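PDB 3BDK: D-mannonate dehydratase from Streptococcus suis, which probably catalyses the dehydration of D-mannonate to 2-dehydro-3-deoxy-D-gluconate in the pentose and glucuronate interconversion pathway, using ferrous iron or manganese as cofactor. Local coordinates for residues H138-K151 with T291-L303. Sequence-based numbering, arbitrary orientation.
Sequences HPLPDGSTSLAFLK and TAGAWGFQETAHL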
ATOM      1  N   HIS A 138      -0.171   4.396  21.092  1.00 33.26           N
ATOM      2  CA  HIS A 138      -1.246   5.370  21.249  1.00 32.71           C
ATOM      3  C   HIS A 138      -2.348   5.010  20.274  1.00 32.62           C
ATOM      4  O   HIS A 138      -2.056   4.760  19.099  1.00 32.99           O
ATOM      5  CB  HIS A 138      -0.757   6.800  21.002  1.00 32.31           C
ATOM      6  CG  HIS A 138      -1.547   7.842  21.735  1.00 31.09           C
ATOM      7  ND1 HIS A 138      -1.677   7.848  23.106  1.00 29.61           N
ATOM      8  CD2 HIS A 138      -2.240   8.915  21.289  1.00 30.51           C
ATOM      9  CE1 HIS A 138      -2.426   8.871  23.474  1.00 30.41           C
ATOM     10  NE2 HIS A 138      -2.772   9.542  22.390  1.00 31.01           N
ATOM     11  N   PRO A 139      -3.605   4.937  20.762  1.00 31.97           N
ATOM     12  CA  PRO A 139      -4.749   4.570  19.890  1.00 31.57           C
ATOM     13  C   PRO A 139      -5.023   5.557  18.762  1.00 31.00           C
ATOM     14  O   PRO A 139      -4.916   6.756  18.955  1.00 31.08           O
ATOM     15  CB  PRO A 139      -5.961   4.506  20.859  1.00 31.00           C
ATOM     16  CG  PRO A 139      -5.339   4.370  22.255  1.00 31.90           C
ATOM     17  CD  PRO A 139      -4.012   5.139  22.167  1.00 31.46           C
ATOM     18  N   LEU A 140      -5.346   5.021  17.587  1.00 30.74           N
ATOM     19  CA  LEU A 140      -5.864   5.790  16.453  1.00 30.39           C
ATOM     20  C   LEU A 140      -7.377   5.507  16.286  1.00 29.83           C
ATOM     21  O   LEU A 140      -7.873   4.492  16.785  1.00 30.13           O
ATOM     22  CB  LEU A 140      -5.081   5.448  15.170  1.00 30.13           C
ATOM     23  CG  LEU A 140      -3.667   6.045  15.060  1.00 30.14           C
ATOM     24  CD1 LEU A 140      -2.834   5.306  14.038  1.00 28.88           C
ATOM     25  CD2 LEU A 140      -3.699   7.504  14.706  1.00 29.57           C
ATOM     26  N   PRO A 141      -8.116   6.412  15.607  1.00 29.42           N
ATOM     27  CA  PRO A 141      -9.550   6.253  15.314  1.00 28.85           C
ATOM     28  C   PRO A 141      -9.961   4.911  14.734  1.00 29.08           C
ATOM     29  O   PRO A 141     -11.051   4.442  15.044  1.00 29.67           O
ATOM     30  CB  PRO A 141      -9.813   7.345  14.297  1.00 28.35           C
ATOM     31  CG  PRO A 141      -8.892   8.413  14.704  1.00 28.85           C
ATOM     32  CD  PRO A 141      -7.618   7.705  15.101  1.00 29.31           C
ATOM     33  N   ASP A 142      -9.128   4.289  13.910  1.00 28.77           N
ATOM     34  CA  ASP A 142      -9.525   3.015  13.311  1.00 28.82           C
ATOM     35  C   ASP A 142      -9.263   1.798  14.215  1.00 29.34           C
ATOM     36  O   ASP A 142      -9.463   0.643  13.785  1.00 29.07           O
ATOM     37  CB  ASP A 142      -8.924   2.829  11.900  1.00 28.17           C
ATOM     38  CG  ASP A 142      -7.403   2.697  11.907  1.00 27.43           C
ATOM     39  OD1 ASP A 142      -6.815   2.476  12.977  1.00 25.26           O
ATOM     40  OD2 ASP A 142      -6.787   2.822  10.828  1.00 27.58           O
ATOM     41  N   GLY A 143      -8.801   2.053  15.449  1.00 29.74           N
ATOM     42  CA  GLY A 143      -8.524   0.972  16.431  1.00 29.47           C
ATOM     43  C   GLY A 143      -7.093   0.436  16.428  1.00 29.62           C
ATOM     44  O   GLY A 143      -6.697  -0.253  17.371  1.00 29.58           O
ATOM     45  N   SER A 144      -6.313   0.746  15.377  1.00 29.35           N
ATOM     46  CA  SER A 144      -4.849   0.463  15.327  1.00 28.69           C
ATOM     47  C   SER A 144      -4.117   1.352  16.316  1.00 28.52           C
ATOM     48  O   SER A 144      -4.748   2.218  16.933  1.00 29.25           O
ATOM     49  CB  SER A 144      -4.285   0.687  13.927  1.00 28.46           C
ATOM     50  OG  SER A 144      -4.246   2.060  13.586  1.00 28.99           O
ATOM     51  N   THR A 145      -2.810   1.153  16.494  1.00 27.91           N
ATOM     52  CA  THR A 145      -2.042   1.994  17.434  1.00 27.26           C
ATOM     53  C   THR A 145      -0.746   2.515  16.828  1.00 27.21           C
ATOM     54  O   THR A 145      -0.187   1.894  15.922  1.00 27.02           O
ATOM     55  CB  THR A 145      -1.686   1.257  18.745  1.00 27.51           C
ATOM     56  OG1 THR A 145      -0.687   0.264  18.483  1.00 28.04           O
ATOM     57  CG2 THR A 145      -2.908   0.615  19.394  1.00 27.65           C
ATOM     58  N   SER A 146      -0.256   3.648  17.330  1.00 27.32           N
ATOM     59  CA  SER A 146       0.954   4.264  16.768  1.00 27.95           C
ATOM     60  C   SER A 146       1.730   5.107  17.789  1.00 28.79           C
ATOM     61  O   SER A 146       1.232   5.409  18.873  1.00 29.44           O
ATOM     62  CB  SER A 146       0.614   5.114  15.544  1.00 27.87           C
ATOM     63  OG  SER A 146      -0.011   6.331  15.940  1.00 26.71           O
ATOM     64  N   LEU A 147       2.959   5.469  17.447  1.00 29.42           N
ATOM     65  CA  LEU A 147       3.801   6.225  18.365  1.00 29.97           C
ATOM     66  C   LEU A 147       3.307   7.660  18.451  1.00 30.46           C
ATOM     67  O   LEU A 147       2.932   8.267  17.449  1.00 29.85           O
ATOM     68  CB  LEU A 147       5.255   6.229  17.893  1.00 29.79           C
ATOM     69  CG  LEU A 147       5.880   4.965  17.321  1.00 29.72           C
ATOM     70  CD1 LEU A 147       7.314   5.263  16.948  1.00 31.19           C
ATOM     71  CD2 LEU A 147       5.853   3.856  18.344  1.00 29.08           C
ATOM     72  N   ALA A 148       3.322   8.206  19.657  1.00 31.13           N
ATOM     73  CA  ALA A 148       2.902   9.562  19.836  1.00 31.91           C
ATOM     74  C   ALA A 148       3.828  10.209  20.835  1.00 33.25           C
ATOM     75  O   ALA A 148       4.303   9.560  21.772  1.00 33.81           O
ATOM     76  CB  ALA A 148       1.461   9.613  20.310  1.00 31.01           C
ATOM     77  N   PHE A 149       4.112  11.483  20.584  1.00 34.36           N
ATOM     78  CA  PHE A 149       4.746  12.376  21.528  1.00 35.03           C
ATOM     79  C   PHE A 149       3.700  13.385  21.972  1.00 35.59           C
ATOM     80  O   PHE A 149       3.323  14.269  21.204  1.00 35.57           O
ATOM     81  CB  PHE A 149       5.897  13.105  20.839  1.00 34.78           C
ATOM     82  CG  PHE A 149       6.604  14.092  21.714  1.00 35.83           C
ATOM     83  CD1 PHE A 149       7.621  13.676  22.575  1.00 37.22           C
ATOM     84  CD2 PHE A 149       6.273  15.437  21.676  1.00 37.38           C
ATOM     85  CE1 PHE A 149       8.288  14.584  23.381  1.00 36.82           C
ATOM     86  CE2 PHE A 149       6.929  16.354  22.491  1.00 37.97           C
ATOM     87  CZ  PHE A 149       7.941  15.924  23.343  1.00 36.48           C
ATOM     88  N   LEU A 150       3.225  13.260  23.204  1.00 36.90           N
ATOM     89  CA  LEU A 150       2.264  14.218  23.733  1.00 38.39           C
ATOM     90  C   LEU A 150       2.932  15.052  24.807  1.00 39.25           C
ATOM     91  O   LEU A 150       3.221  14.571  25.912  1.00 39.67           O
ATOM     92  CB  LEU A 150       1.027  13.517  24.295  1.00 38.46           C
ATOM     93  CG  LEU A 150      -0.052  12.908  23.397  1.00 39.37           C
ATOM     94  CD1 LEU A 150       0.509  11.841  22.476  1.00 40.05           C
ATOM     95  CD2 LEU A 150      -1.201  12.303  24.244  1.00 38.71           C
ATOM     96  N   LYS A 151       3.174  16.311  24.475  1.00 40.33           N
ATOM     97  CA  LYS A 151       3.895  17.217  25.353  1.00 40.88           C
ATOM     98  C   LYS A 151       3.439  17.115  26.809  1.00 42.22           C
ATOM     99  O   LYS A 151       4.220  16.735  27.684  1.00 42.49           O
ATOM    100  CB  LYS A 151       3.781  18.648  24.849  1.00 39.95           C
ATOM    101  CG  LYS A 151       4.760  18.982  23.753  1.00 37.85           C
ATOM    102  CD  LYS A 151       4.557  20.395  23.284  1.00 33.33           C
ATOM    103  CE  LYS A 151       5.220  20.633  21.965  1.00 30.97           C
ATOM    104  NZ  LYS A 151       4.905  22.002  21.531  1.00 29.53           N
ATOM    105  N   THR A 291       0.387  13.757  12.467  1.00 28.42           N
ATOM    106  CA  THR A 291      -0.500  14.887  12.716  1.00 28.27           C
ATOM    107  C   THR A 291       0.036  15.627  13.948  1.00 29.26           C
ATOM    108  O   THR A 291       0.637  15.013  14.820  1.00 29.51           O
ATOM    109  CB  THR A 291      -1.948  14.445  12.888  1.00 27.61           C
ATOM    110  OG1 THR A 291      -2.782  15.597  13.048  1.00 25.67           O
ATOM    111  CG2 THR A 291      -2.095  13.536  14.075  1.00 27.47           C
ATOM    112  N   ALA A 292      -0.133  16.944  14.012  1.00 30.00           N
ATOM    113  CA  ALA A 292       0.672  17.724  14.954  1.00 30.83           C
ATOM    114  C   ALA A 292      -0.056  18.951  15.452  1.00 31.84           C
ATOM    115  O   ALA A 292      -0.954  19.445  14.796  1.00 32.40           O
ATOM    116  CB  ALA A 292       2.007  18.111  14.328  1.00 29.70           C
ATOM    117  N   GLY A 293       0.317  19.422  16.636  1.00 32.88           N
ATOM    118  CA  GLY A 293      -0.180  20.692  17.142  1.00 33.39           C
ATOM    119  C   GLY A 293       0.784  21.340  18.130  1.00 34.40           C
ATOM    120  O   GLY A 293       1.963  20.934  18.272  1.00 33.96           O
ATOM    121  N   ALA A 294       0.280  22.358  18.825  1.00 34.47           N
ATOM    122  CA  ALA A 294       0.993  22.855  19.972  1.00 34.78           C
ATOM    123  C   ALA A 294       1.071  21.736  21.046  1.00 34.85           C
ATOM    124  O   ALA A 294       1.944  21.775  21.916  1.00 34.91           O
ATOM    125  CB  ALA A 294       0.317  24.093  20.503  1.00 35.32           C
ATOM    126  N   TRP A 295       0.181  20.738  20.936  1.00 34.12           N
ATOM    127  CA  TRP A 295       0.081  19.608  21.872  1.00 33.87           C
ATOM    128  C   TRP A 295       1.136  18.511  21.677  1.00 33.93           C
ATOM    129  O   TRP A 295       1.230  17.570  22.476  1.00 33.95           O
ATOM    130  CB  TRP A 295      -1.315  18.975  21.779  1.00 33.91           C
ATOM    131  CG  TRP A 295      -1.673  18.458  20.374  1.00 34.24           C
ATOM    132  CD1 TRP A 295      -2.264  19.167  19.364  1.00 34.19           C
ATOM    133  CD2 TRP A 295      -1.445  17.139  19.851  1.00 33.19           C
ATOM    134  NE1 TRP A 295      -2.405  18.377  18.251  1.00 35.32           N
ATOM    135  CE2 TRP A 295      -1.909  17.131  18.523  1.00 33.75           C
ATOM    136  CE3 TRP A 295      -0.883  15.974  20.373  1.00 33.29           C
ATOM    137  CZ2 TRP A 295      -1.860  15.998  17.726  1.00 33.30           C
ATOM    138  CZ3 TRP A 295      -0.813  14.850  19.567  1.00 33.70           C
ATOM    139  CH2 TRP A 295      -1.304  14.869  18.264  1.00 33.88           C
ATOM    140  N   GLY A 296       1.922  18.613  20.616  1.00 33.72           N
ATOM    141  CA  GLY A 296       2.820  17.527  20.257  1.00 33.38           C
ATOM    142  C   GLY A 296       2.405  16.936  18.927  1.00 33.34           C
ATOM    143  O   GLY A 296       2.049  17.666  17.990  1.00 33.82           O
ATOM    144  N   PHE A 297       2.439  15.614  18.829  1.00 32.96           N
ATOM    145  CA  PHE A 297       2.219  14.969  17.542  1.00 31.97           C
ATOM    146  C   PHE A 297       2.032  13.475  17.668  1.00 31.41           C
ATOM    147  O   PHE A 297       2.427  12.865  18.668  1.00 30.58           O
ATOM    148  CB  PHE A 297       3.372  15.266  16.575  1.00 32.13           C
ATOM    149  CG  PHE A 297       4.689  14.697  17.004  1.00 32.49           C
ATOM    150  CD1 PHE A 297       5.548  15.427  17.801  1.00 32.54           C
ATOM    151  CD2 PHE A 297       5.086  13.437  16.590  1.00 34.17           C
ATOM    152  CE1 PHE A 297       6.782  14.904  18.200  1.00 32.09           C
ATOM    153  CE2 PHE A 297       6.319  12.900  16.999  1.00 34.32           C
ATOM    154  CZ  PHE A 297       7.166  13.651  17.805  1.00 31.95           C
ATOM    155  N   GLN A 298       1.435  12.900  16.628  1.00 30.62           N
ATOM    156  CA  GLN A 298       1.172  11.484  16.564  1.00 29.68           C
ATOM    157  C   GLN A 298       1.382  10.960  15.158  1.00 29.72           C
ATOM    158  O   GLN A 298       0.868  11.534  14.181  1.00 29.98           O
ATOM    159  CB  GLN A 298      -0.247  11.168  17.009  1.00 29.54           C
ATOM    160  CG  GLN A 298      -0.519   9.658  16.903  1.00 28.82           C
ATOM    161  CD  GLN A 298      -1.698   9.157  17.684  1.00 27.18           C
ATOM    162  OE1 GLN A 298      -1.967   7.972  17.660  1.00 30.22           O
ATOM    163  NE2 GLN A 298      -2.410  10.038  18.372  1.00 27.33           N
ATOM    164  N   GLU A 299       2.134   9.865  15.060  1.00 28.79           N
ATOM    165  CA  GLU A 299       2.363   9.187  13.797  1.00 28.45           C
ATOM    166  C   GLU A 299       1.062   8.555  13.302  1.00 27.93           C
ATOM    167  O   GLU A 299       0.281   8.026  14.096  1.00 27.11           O
ATOM    168  CB  GLU A 299       3.448   8.130  13.960  1.00 27.87           C
ATOM    169  CG  GLU A 299       4.794   8.738  14.301  1.00 29.93           C
ATOM    170  CD  GLU A 299       5.951   7.738  14.391  1.00 30.13           C
ATOM    171  OE1 GLU A 299       5.918   6.674  13.716  1.00 29.71           O
ATOM    172  OE2 GLU A 299       6.904   8.056  15.143  1.00 32.59           O
ATOM    173  N   THR A 300       0.844   8.617  11.991  1.00 27.33           N
ATOM    174  CA  THR A 300      -0.377   8.104  11.393  1.00 27.32           C
ATOM    175  C   THR A 300      -0.071   7.132  10.271  1.00 27.35           C
ATOM    176  O   THR A 300       1.072   6.761  10.051  1.00 28.41           O
ATOM    177  CB  THR A 300      -1.273   9.248  10.818  1.00 27.44           C
ATOM    178  OG1 THR A 300      -0.600   9.897   9.735  1.00 25.87           O
ATOM    179  CG2 THR A 300      -1.628  10.265  11.893  1.00 25.31           C
ATOM    180  N   ALA A 301      -1.112   6.715   9.574  1.00 27.33           N
ATOM    181  CA  ALA A 301      -0.986   5.941   8.342  1.00 26.28           C
ATOM    182  C   ALA A 301      -0.328   6.837   7.315  1.00 25.88           C
ATOM    183  O   ALA A 301      -0.416   8.055   7.415  1.00 25.35           O
ATOM    184  CB  ALA A 301      -2.366   5.524   7.863  1.00 25.79           C
ATOM    185  N   HIS A 302       0.318   6.249   6.314  1.00 25.79           N
ATOM    186  CA  HIS A 302       1.061   7.063   5.370  1.00 25.75           C
ATOM    187  C   HIS A 302       0.132   7.923   4.521  1.00 25.99           C
ATOM    188  O   HIS A 302       0.466   9.026   4.186  1.00 26.53           O
ATOM    189  CB  HIS A 302       1.989   6.196   4.527  1.00 25.76           C
ATOM    190  CG  HIS A 302       3.034   5.479   5.337  1.00 26.06           C
ATOM    191  ND1 HIS A 302       2.802   4.261   5.939  1.00 23.43           N
ATOM    192  CD2 HIS A 302       4.304   5.825   5.663  1.00 26.17           C
ATOM    193  CE1 HIS A 302       3.888   3.884   6.590  1.00 25.36           C
ATOM    194  NE2 HIS A 302       4.813   4.810   6.437  1.00 26.13           N
ATOM    195  N   LEU A 303      -1.028   7.392   4.179  1.00 26.34           N
ATOM    196  CA  LEU A 303      -2.097   8.113   3.519  1.00 26.57           C
ATOM    197  C   LEU A 303      -2.213   9.549   4.043  1.00 26.82           C
ATOM    198  O   LEU A 303      -2.294   9.766   5.257  1.00 27.10           O
ATOM    199  CB  LEU A 303      -3.416   7.352   3.746  1.00 26.19           C
ATOM    200  CG  LEU A 303      -4.648   7.847   2.998  1.00 27.20           C
ATOM    201  CD1 LEU A 303      -4.456   7.732   1.469  1.00 28.50           C
ATOM    202  CD2 LEU A 303      -5.900   7.132   3.446  1.00 26.25           C
TER
HETATM  203  O   HOH W   1      -5.212   9.208  18.273  1.00 23.88           O
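Gln-298 reaches across strand 145-150 to His-138 and Leu-140, and it illustrates how one long polar side chain can span a sheet. Its CB lies 4.0 Å from Ala-148 CB, its partner in a non-hydrogen-bonded antiparallel pair. CG, set anti to the backbone N (chi1 179°), passes Ser-146 OG and Leu-147 O, and the extended chain then carries the amide to His-138, Pro-139 and Leu-140. There Gln-298 OE1 sits 3.1 Å from Ser-146 OG and against Leu-140 CD2, while Gln-298 NE2 meets His-138 CD2 at the edge of the imidazole, with amide and ring planes 62° apart. A water 2.9 Å from Gln-298 NE2 accepts from it and donates to Pro-139 O, linking it to strand 135-139. Asp-135 holds His-138 ND1. The Ser-146 hydroxyl itself donates to Glu-299 O, tilted from the carbonyl plane.

Phe-149 and Phe-297 form the hydrogen-bonded pair on the other face. Phe-149 CB, not its ring, rests over the Phe-297 ring, 3.6 Å from the centroid, a CH-pi contact; the two rings are nearly parallel but slid apart. On that face too, Glu-299 runs alongside Leu-147, Leu-147 CD1 touching Glu-299 OE2, which is salt-bridged to Arg-133. Within the type I turn from Gly-293 to Gly-296, Lys-151 NZ stands above the carbonyl plane of Ala-294 and donates to Ala-294 O at 3.0 Å; Tyr-225 adds a cation-pi contact to the lysine.

Strands 145-150 and 296-299, at 179°, thus join two beta hairpins into a four-stranded antiparallel sheet attached to a xylose isomerase-like TIM barrel, with the Glu-299 side chain about 6 Å from the bound D-mannose, beside the active site.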